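Local coordinates for packaging enzyme P4 (Pseudomonas phage phi13, PDB 4BLP), which probably hydrolyses nucleoside triphosphates to drive RNA packaging into the procapsid, as a hexameric RecA-like helicase of a double-stranded RNA phage, at residues K51-D56 and T60-E65. Residues are numbered along the deposited sequence; the frame is centred on the assembly and turned at random.
Sequences KKSLRD and TALPSE
With CG anti to its own carbonyl carbon (chi1 -68°) and the chain extended beyond it, Glu65 carries its carboxylate to the backbone of Leu54 and Arg55. The two oxygens divide the work: OE1 accepts from Leu54 N at 3.2 Å and OE2 from Arg55 N at 2.9 Å. Both donors arrive on the syn side, though each lies some 20° or more out of the carboxylate plane. On its anti side, and further out of the plane than the other two, OE1 also takes Leu62 N at 2.9 Å, nearly straight at the hydrogen (171°). Three backbone N-H groups thus grip one buried carboxylate and fix its rotation, an arrangement that would be expected to favour the charged form.

Beside these bonds, Thr60 N donates to Lys52 O at 3.0 Å, and the CA-H of Ser53 points at Thr60 O, 3.1 Å from CA to O and close to linear. Carbon contacts flank the polar centre: Leu54 CD1 packs on Ala61 CB, and the Ser53 methylene rests against Leu62 CG, 3.7 Å from CB. Ser53 OG itself turns back to accept from Asp56 N, and Arg55 bends at chi3 so that its NH1 reaches Asp56 OD1 in a salt bridge. Val76 and Phe111 of the adjoining antiparallel sheet also touch the Glu65 side chain.

The Ser53 OG bond is an ST motif, and a type I turn from Leu62 to Glu65 leads into strand 65-70, outermost within this chain in the small antiparallel sheet; together with the bonds to the Glu65 carboxylate they tie the two ends of the loop joining helix 47-51 to that strand.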
loop_
_atom_site.group_PDB
_atom_site.type_symbol
_atom_site.label_atom_id
_atom_site.label_comp_id
_atom_site.label_asym_id
_atom_site.label_seq_id
_atom_site.Cartn_x
_atom_site.Cartn_y
_atom_site.Cartn_z
ATOM N N LYS D 51 12.146 25.324 16.868
ATOM C CA LYS D 51 11.710 26.614 17.412
ATOM C C LYS D 51 11.538 27.690 16.326
ATOM O O LYS D 51 10.889 28.701 16.582
ATOM C CB LYS D 51 12.739 27.124 18.449
ATOM C CG LYS D 51 12.252 27.135 19.872
ATOM C CD LYS D 51 13.358 27.651 20.790
ATOM C CE LYS D 51 12.828 28.687 21.737
ATOM N NZ LYS D 51 13.858 29.098 22.726
ATOM N N LYS D 52 12.139 27.496 15.136
ATOM C CA LYS D 52 12.052 28.472 14.047
ATOM C C LYS D 52 10.633 28.571 13.477
ATOM O O LYS D 52 9.794 27.701 13.732
ATOM C CB LYS D 52 13.058 28.130 12.931
ATOM C CG LYS D 52 14.498 28.277 13.428
ATOM C CD LYS D 52 15.496 28.095 12.306
ATOM C CE LYS D 52 16.908 28.354 12.773
ATOM N NZ LYS D 52 17.894 28.053 11.701
ATOM N N SER D 53 10.359 29.658 12.749
ATOM C CA SER D 53 9.058 29.875 12.140
ATOM C C SER D 53 8.812 28.822 11.067
ATOM O O SER D 53 9.771 28.178 10.599
ATOM C CB SER D 53 9.001 31.249 11.491
ATOM O OG SER D 53 9.906 31.327 10.405
ATOM N N LEU D 54 7.566 28.711 10.621
ATOM C CA LEU D 54 7.245 27.743 9.540
ATOM C C LEU D 54 8.010 28.114 8.254
ATOM O O LEU D 54 8.508 27.219 7.566
ATOM C CB LEU D 54 5.753 27.708 9.280
ATOM C CG LEU D 54 4.961 27.022 10.424
ATOM C CD1 LEU D 54 3.480 27.403 10.371
ATOM C CD2 LEU D 54 5.054 25.485 10.311
ATOM N N ARG D 55 8.132 29.421 7.937
ATOM C CA ARG D 55 8.877 29.801 6.725
ATOM C C ARG D 55 10.359 29.465 6.825
ATOM O O ARG D 55 11.024 29.280 5.795
ATOM C CB ARG D 55 8.685 31.287 6.389
ATOM C CG ARG D 55 9.269 32.267 7.372
ATOM C CD ARG D 55 9.349 33.661 6.737
ATOM N NE ARG D 55 10.020 33.674 5.430
ATOM C CZ ARG D 55 11.323 33.869 5.254
ATOM N NH1 ARG D 55 12.123 34.044 6.297
ATOM N NH2 ARG D 55 11.838 33.886 4.032
ATOM N N ASP D 56 10.877 29.392 8.034
ATOM C CA ASP D 56 12.298 29.099 8.245
ATOM C C ASP D 56 12.566 27.618 8.573
ATOM O O ASP D 56 13.643 27.274 9.070
ATOM C CB ASP D 56 12.864 29.990 9.354
ATOM C CG ASP D 56 12.960 31.477 9.012
ATOM O OD1 ASP D 56 12.873 31.826 7.819
ATOM O OD2 ASP D 56 13.100 32.281 9.939
ATOM N N THR D 60 7.145 26.643 14.704
ATOM C CA THR D 60 6.498 27.735 15.427
ATOM C C THR D 60 5.827 28.708 14.479
ATOM O O THR D 60 6.499 29.501 13.844
ATOM C CB THR D 60 7.532 28.438 16.307
ATOM O OG1 THR D 60 8.194 27.425 17.072
ATOM C CG2 THR D 60 6.902 29.488 17.252
ATOM N N ALA D 61 4.508 28.697 14.432
ATOM C CA ALA D 61 3.814 29.625 13.532
ATOM C C ALA D 61 3.951 31.055 14.032
ATOM O O ALA D 61 3.758 31.331 15.236
ATOM C CB ALA D 61 2.347 29.262 13.424
ATOM N N LEU D 62 4.372 31.957 13.133
ATOM C CA LEU D 62 4.360 33.371 13.461
ATOM C C LEU D 62 2.908 33.803 13.525
ATOM O O LEU D 62 2.054 33.118 12.944
ATOM C CB LEU D 62 5.091 34.158 12.336
ATOM C CG LEU D 62 6.584 33.924 12.171
ATOM C CD1 LEU D 62 7.078 34.432 10.768
ATOM C CD2 LEU D 62 7.358 34.575 13.297
ATOM N N PRO D 63 2.579 34.979 14.119
ATOM C CA PRO D 63 1.169 35.441 14.102
ATOM C C PRO D 63 0.624 35.619 12.679
ATOM O O PRO D 63 -0.589 35.508 12.475
ATOM C CB PRO D 63 1.231 36.791 14.837
ATOM C CG PRO D 63 2.463 36.660 15.720
ATOM C CD PRO D 63 3.449 35.895 14.889
ATOM N N SER D 64 1.508 35.852 11.688
ATOM C CA SER D 64 1.089 36.020 10.289
ATOM C C SER D 64 0.868 34.685 9.536
ATOM O O SER D 64 0.317 34.699 8.429
ATOM C CB SER D 64 2.137 36.824 9.524
ATOM O OG SER D 64 3.412 36.200 9.612
ATOM N N GLU D 65 1.335 33.552 10.100
ATOM C CA GLU D 65 1.270 32.269 9.372
ATOM C C GLU D 65 0.061 31.418 9.715
ATOM O O GLU D 65 -0.262 31.252 10.886
ATOM C CB GLU D 65 2.520 31.425 9.665
ATOM C CG GLU D 65 3.806 32.014 9.088
ATOM C CD GLU D 65 5.093 31.300 9.469
ATOM O OE1 GLU D 65 5.209 30.812 10.621
ATOM O OE2 GLU D 65 6.022 31.280 8.625
#